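Hypothetical UPF0204 protein AF0625 (Archaeoglobus fulgidus, PDB 1YQE) is probably a zinc-dependent deacylase that hydrolyses D-aminoacyl-tRNAs, releasing free tRNA and D-amino acids. Local coordinates at residues A[239-247]-A[267-275]. Residues are numbered along the deposited sequence; the frame is centred on the assembly and turned at random.
Sequences EAEYIIIDE and VEVLKSKKV
Val267, just before edge strand 268-271, lays CB 3.3 Å from Glu241 O and crosses Ile243 near a right angle, in an example of how a parallel beta-alpha-beta unit closes: strands 242-245 and 268-271, joined through helix 252-265, pair at the border of a four-stranded parallel sheet. Glu268 runs beside Tyr242, its OE1 3.2 Å from CE1 at the ring edge, with carboxylate and ring only 20° apart; its backbone N and O bond Glu241 O and Ile243 N. Val269 turns to the other face, with Ile243, and packs against helix 252-265. Leu270 continues the ladder, N to Ile243 O (2.9 Å) and O to Ile245 N, while CD1 meets Tyr242 CD1 at 3.9 Å. After Lys271, the N-cap residue, Ser272 N bonds Ile245 O, and its OG donates a very short hydrogen bond, 2.5 Å, to Glu247 OE1. Lys273 N reaches the syn lone pair of Glu247 OE2 at 3.0 Å; a bend at chi2 (-89°) helps turn the carboxylate there. Val275 CG2 meets Ile244 CD1 tip to tip. With an alanine in place of Glu247, Lys273 N and Ser272 OG would probably lose their acceptors. Both carboxylate oxygens serve the first turn of helix 272-278, whose dipole probably stabilises their charge.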
ATOM      1  N   GLU A 239     -12.993   0.867  -3.709  1.00 19.01           N
ATOM      2  CA  GLU A 239     -14.048   1.816  -3.350  1.00 19.30           C
ATOM      3  C   GLU A 239     -13.747   3.129  -4.074  1.00 19.48           C
ATOM      4  O   GLU A 239     -14.028   4.224  -3.584  1.00 16.27           O
ATOM      5  CB  GLU A 239     -14.116   2.007  -1.822  1.00 19.51           C
ATOM      6  CG  GLU A 239     -14.441   0.694  -1.095  1.00 23.45           C
ATOM      7  CD  GLU A 239     -14.710   0.844   0.398  1.00 25.79           C
ATOM      8  OE1 GLU A 239     -14.638  -0.184   1.106  1.00 25.63           O
ATOM      9  OE2 GLU A 239     -15.006   1.966   0.865  1.00 24.47           O
ATOM     10  N   ALA A 240     -13.187   2.989  -5.273  1.00 17.90           N
ATOM     11  CA  ALA A 240     -12.818   4.123  -6.106  1.00 18.23           C
ATOM     12  C   ALA A 240     -13.990   4.717  -6.866  1.00 18.48           C
ATOM     13  O   ALA A 240     -14.925   4.010  -7.248  1.00 19.07           O
ATOM     14  CB  ALA A 240     -11.743   3.704  -7.096  1.00 14.12           C
ATOM     15  N   GLU A 241     -13.929   6.025  -7.082  1.00 17.41           N
ATOM     16  CA  GLU A 241     -14.960   6.719  -7.842  1.00 20.43           C
ATOM     17  C   GLU A 241     -14.345   7.190  -9.152  1.00 17.48           C
ATOM     18  O   GLU A 241     -15.004   7.851  -9.952  1.00 18.95           O
ATOM     19  CB  GLU A 241     -15.491   7.930  -7.066  1.00 22.93           C
ATOM     20  CG  GLU A 241     -16.376   7.587  -5.876  1.00 29.70           C
ATOM     21  CD  GLU A 241     -17.554   6.698  -6.256  1.00 35.11           C
ATOM     22  OE1 GLU A 241     -18.167   6.926  -7.323  1.00 36.34           O
ATOM     23  OE2 GLU A 241     -17.876   5.772  -5.478  1.00 40.43           O
ATOM     24  N   TYR A 242     -13.084   6.830  -9.377  1.00 17.34           N
ATOM     25  CA  TYR A 242     -12.376   7.261 -10.582  1.00 16.27           C
ATOM     26  C   TYR A 242     -11.314   6.276 -11.043  1.00 13.23           C
ATOM     27  O   TYR A 242     -10.846   5.441 -10.275  1.00 13.18           O
ATOM     28  CB  TYR A 242     -11.621   8.568 -10.319  1.00 17.24           C
ATOM     29  CG  TYR A 242     -12.431   9.725  -9.812  1.00 18.38           C
ATOM     30  CD1 TYR A 242     -13.068  10.597 -10.697  1.00 19.28           C
ATOM     31  CD2 TYR A 242     -12.547   9.969  -8.445  1.00 18.94           C
ATOM     32  CE1 TYR A 242     -13.794  11.685 -10.232  1.00 19.96           C
ATOM     33  CE2 TYR A 242     -13.277  11.057  -7.970  1.00 17.88           C
ATOM     34  CZ  TYR A 242     -13.894  11.908  -8.868  1.00 19.43           C
ATOM     35  OH  TYR A 242     -14.599  12.994  -8.406  1.00 21.25           O
ATOM     36  N   ILE A 243     -10.941   6.403 -12.312  1.00 13.93           N
ATOM     37  CA  ILE A 243      -9.850   5.625 -12.882  1.00 12.77           C
ATOM     38  C   ILE A 243      -8.971   6.723 -13.469  1.00 14.50           C
ATOM     39  O   ILE A 243      -9.445   7.544 -14.250  1.00 16.96           O
ATOM     40  CB  ILE A 243     -10.271   4.701 -14.046  1.00 13.71           C
ATOM     41  CG1 ILE A 243     -11.210   3.605 -13.550  1.00 12.12           C
ATOM     42  CG2 ILE A 243      -9.021   4.045 -14.656  1.00 12.65           C
ATOM     43  CD1 ILE A 243     -11.729   2.696 -14.646  1.00 15.35           C
ATOM     44  N   ILE A 244      -7.710   6.770 -13.063  1.00 14.39           N
ATOM     45  CA  ILE A 244      -6.796   7.770 -13.602  1.00 14.56           C
ATOM     46  C   ILE A 244      -5.859   7.047 -14.555  1.00 16.32           C
ATOM     47  O   ILE A 244      -5.357   5.972 -14.237  1.00 14.74           O
ATOM     48  CB  ILE A 244      -5.963   8.441 -12.487  1.00 15.49           C
ATOM     49  CG1 ILE A 244      -6.871   9.283 -11.595  1.00 13.95           C
ATOM     50  CG2 ILE A 244      -4.878   9.315 -13.097  1.00 14.90           C
ATOM     51  CD1 ILE A 244      -6.192   9.784 -10.336  1.00 11.68           C
ATOM     52  N   ILE A 245      -5.631   7.628 -15.729  1.00 17.77           N
ATOM     53  CA  ILE A 245      -4.739   7.010 -16.700  1.00 19.74           C
ATOM     54  C   ILE A 245      -3.482   7.842 -16.906  1.00 21.30           C
ATOM     55  O   ILE A 245      -3.509   9.072 -16.806  1.00 20.19           O
ATOM     56  CB  ILE A 245      -5.420   6.832 -18.083  1.00 20.87           C
ATOM     57  CG1 ILE A 245      -5.933   8.183 -18.589  1.00 22.27           C
ATOM     58  CG2 ILE A 245      -6.545   5.805 -17.988  1.00 20.33           C
ATOM     59  CD1 ILE A 245      -6.466   8.145 -20.008  1.00 25.54           C
ATOM     60  N   ASP A 246      -2.377   7.156 -17.164  1.00 20.80           N
ATOM     61  CA  ASP A 246      -1.111   7.822 -17.439  1.00 23.53           C
ATOM     62  C   ASP A 246      -1.203   7.962 -18.955  1.00 24.20           C
ATOM     63  O   ASP A 246      -0.798   7.064 -19.692  1.00 23.70           O
ATOM     64  CB  ASP A 246       0.063   6.918 -17.052  1.00 22.19           C
ATOM     65  CG  ASP A 246       1.412   7.567 -17.309  1.00 25.15           C
ATOM     66  OD1 ASP A 246       1.534   8.310 -18.304  1.00 25.56           O
ATOM     67  OD2 ASP A 246       2.354   7.322 -16.527  1.00 26.29           O
ATOM     68  N   GLU A 247      -1.763   9.083 -19.404  1.00 26.26           N
ATOM     69  CA  GLU A 247      -1.976   9.341 -20.825  1.00 28.75           C
ATOM     70  C   GLU A 247      -0.787   9.115 -21.754  1.00 29.89           C
ATOM     71  O   GLU A 247      -0.964   8.954 -22.961  1.00 30.40           O
ATOM     72  CB  GLU A 247      -2.538  10.760 -21.034  1.00 28.04           C
ATOM     73  CG  GLU A 247      -1.670  11.903 -20.529  1.00 27.42           C
ATOM     74  CD  GLU A 247      -1.944  12.261 -19.080  1.00 27.93           C
ATOM     75  OE1 GLU A 247      -1.666  11.429 -18.190  1.00 28.54           O
ATOM     76  OE2 GLU A 247      -2.441  13.378 -18.832  1.00 26.53           O
ATOM     77  N   VAL A 267     -17.947   4.946 -12.872  1.00 21.35           N
ATOM     78  CA  VAL A 267     -16.948   5.875 -12.368  1.00 19.77           C
ATOM     79  C   VAL A 267     -16.405   6.734 -13.505  1.00 20.30           C
ATOM     80  O   VAL A 267     -16.598   6.412 -14.679  1.00 20.24           O
ATOM     81  CB  VAL A 267     -15.801   5.119 -11.652  1.00 20.74           C
ATOM     82  CG1 VAL A 267     -16.371   4.341 -10.462  1.00 18.90           C
ATOM     83  CG2 VAL A 267     -15.097   4.167 -12.621  1.00 17.73           C
ATOM     84  N   GLU A 268     -15.739   7.832 -13.156  1.00 19.32           N
ATOM     85  CA  GLU A 268     -15.194   8.741 -14.157  1.00 19.46           C
ATOM     86  C   GLU A 268     -13.710   8.532 -14.461  1.00 19.58           C
ATOM     87  O   GLU A 268     -12.907   8.290 -13.562  1.00 20.24           O
ATOM     88  CB  GLU A 268     -15.426  10.192 -13.715  1.00 21.03           C
ATOM     89  CG  GLU A 268     -14.709  11.227 -14.574  1.00 26.65           C
ATOM     90  CD  GLU A 268     -15.042  12.653 -14.170  1.00 31.09           C
ATOM     91  OE1 GLU A 268     -14.974  12.966 -12.961  1.00 34.10           O
ATOM     92  OE2 GLU A 268     -15.366  13.462 -15.065  1.00 34.30           O
ATOM     93  N   VAL A 269     -13.355   8.632 -15.739  1.00 18.67           N
ATOM     94  CA  VAL A 269     -11.965   8.483 -16.169  1.00 18.68           C
ATOM     95  C   VAL A 269     -11.319   9.862 -16.280  1.00 18.12           C
ATOM     96  O   VAL A 269     -11.874  10.756 -16.915  1.00 19.83           O
ATOM     97  CB  VAL A 269     -11.860   7.816 -17.557  1.00 16.74           C
ATOM     98  CG1 VAL A 269     -10.395   7.716 -17.972  1.00 19.82           C
ATOM     99  CG2 VAL A 269     -12.493   6.437 -17.531  1.00 15.59           C
ATOM    100  N   LEU A 270     -10.144  10.022 -15.670  1.00 18.99           N
ATOM    101  CA  LEU A 270      -9.409  11.287 -15.698  1.00 18.72           C
ATOM    102  C   LEU A 270      -7.944  11.110 -16.108  1.00 19.50           C
ATOM    103  O   LEU A 270      -7.288  10.142 -15.712  1.00 16.75           O
ATOM    104  CB  LEU A 270      -9.446  11.954 -14.318  1.00 20.93           C
ATOM    105  CG  LEU A 270     -10.768  12.531 -13.813  1.00 21.17           C
ATOM    106  CD1 LEU A 270     -10.577  13.054 -12.394  1.00 22.34           C
ATOM    107  CD2 LEU A 270     -11.236  13.649 -14.738  1.00 21.38           C
ATOM    108  N   LYS A 271      -7.431  12.045 -16.902  1.00 20.06           N
ATOM    109  CA  LYS A 271      -6.032  11.988 -17.320  1.00 21.13           C
ATOM    110  C   LYS A 271      -5.186  12.517 -16.162  1.00 19.67           C
ATOM    111  O   LYS A 271      -5.593  13.453 -15.482  1.00 18.06           O
ATOM    112  CB  LYS A 271      -5.821  12.820 -18.593  1.00 22.65           C
ATOM    113  CG  LYS A 271      -6.561  12.234 -19.792  1.00 26.76           C
ATOM    114  CD  LYS A 271      -6.060  12.759 -21.133  1.00 30.78           C
ATOM    115  CE  LYS A 271      -6.528  14.173 -21.422  1.00 33.17           C
ATOM    116  NZ  LYS A 271      -6.182  14.561 -22.829  1.00 36.01           N
ATOM    117  N   SER A 272      -4.021  11.912 -15.938  1.00 20.27           N
ATOM    118  CA  SER A 272      -3.146  12.296 -14.831  1.00 20.12           C
ATOM    119  C   SER A 272      -2.775  13.776 -14.806  1.00 21.73           C
ATOM    120  O   SER A 272      -2.634  14.364 -13.732  1.00 20.45           O
ATOM    121  CB  SER A 272      -1.864  11.455 -14.844  1.00 20.74           C
ATOM    122  OG  SER A 272      -0.977  11.878 -15.866  1.00 21.01           O
ATOM    123  N   LYS A 273      -2.611  14.375 -15.983  1.00 23.16           N
ATOM    124  CA  LYS A 273      -2.256  15.788 -16.059  1.00 24.75           C
ATOM    125  C   LYS A 273      -3.393  16.653 -15.531  1.00 24.98           C
ATOM    126  O   LYS A 273      -3.160  17.650 -14.853  1.00 26.56           O
ATOM    127  CB  LYS A 273      -1.927  16.182 -17.505  1.00 26.05           C
ATOM    128  CG  LYS A 273      -1.564  17.654 -17.671  1.00 30.02           C
ATOM    129  CD  LYS A 273      -1.253  18.002 -19.117  1.00 31.35           C
ATOM    130  CE  LYS A 273      -0.875  19.469 -19.242  1.00 33.93           C
ATOM    131  NZ  LYS A 273       0.290  19.800 -18.373  1.00 34.49           N
ATOM    132  N   LYS A 274      -4.629  16.266 -15.840  1.00 25.88           N
ATOM    133  CA  LYS A 274      -5.793  17.015 -15.379  1.00 25.62           C
ATOM    134  C   LYS A 274      -5.920  16.915 -13.860  1.00 24.10           C
ATOM    135  O   LYS A 274      -6.262  17.895 -13.193  1.00 24.45           O
ATOM    136  CB  LYS A 274      -7.065  16.493 -16.055  1.00 26.73           C
ATOM    137  CG  LYS A 274      -8.330  17.261 -15.691  1.00 30.30           C
ATOM    138  CD  LYS A 274      -9.482  16.896 -16.619  1.00 35.03           C
ATOM    139  CE  LYS A 274     -10.752  17.655 -16.264  1.00 38.30           C
ATOM    140  NZ  LYS A 274     -11.250  17.313 -14.901  1.00 40.55           N
ATOM    141  N   VAL A 275      -5.639  15.733 -13.316  1.00 22.08           N
ATOM    142  CA  VAL A 275      -5.709  15.518 -11.874  1.00 19.98           C
ATOM    143  C   VAL A 275      -4.683  16.397 -11.161  1.00 21.02           C
ATOM    144  O   VAL A 275      -5.003  17.081 -10.186  1.00 19.93           O
ATOM    145  CB  VAL A 275      -5.434  14.038 -11.508  1.00 19.41           C
ATOM    146  CG1 VAL A 275      -5.368  13.875  -9.988  1.00 17.22           C
ATOM    147  CG2 VAL A 275      -6.522  13.153 -12.087  1.00 17.64           C
TER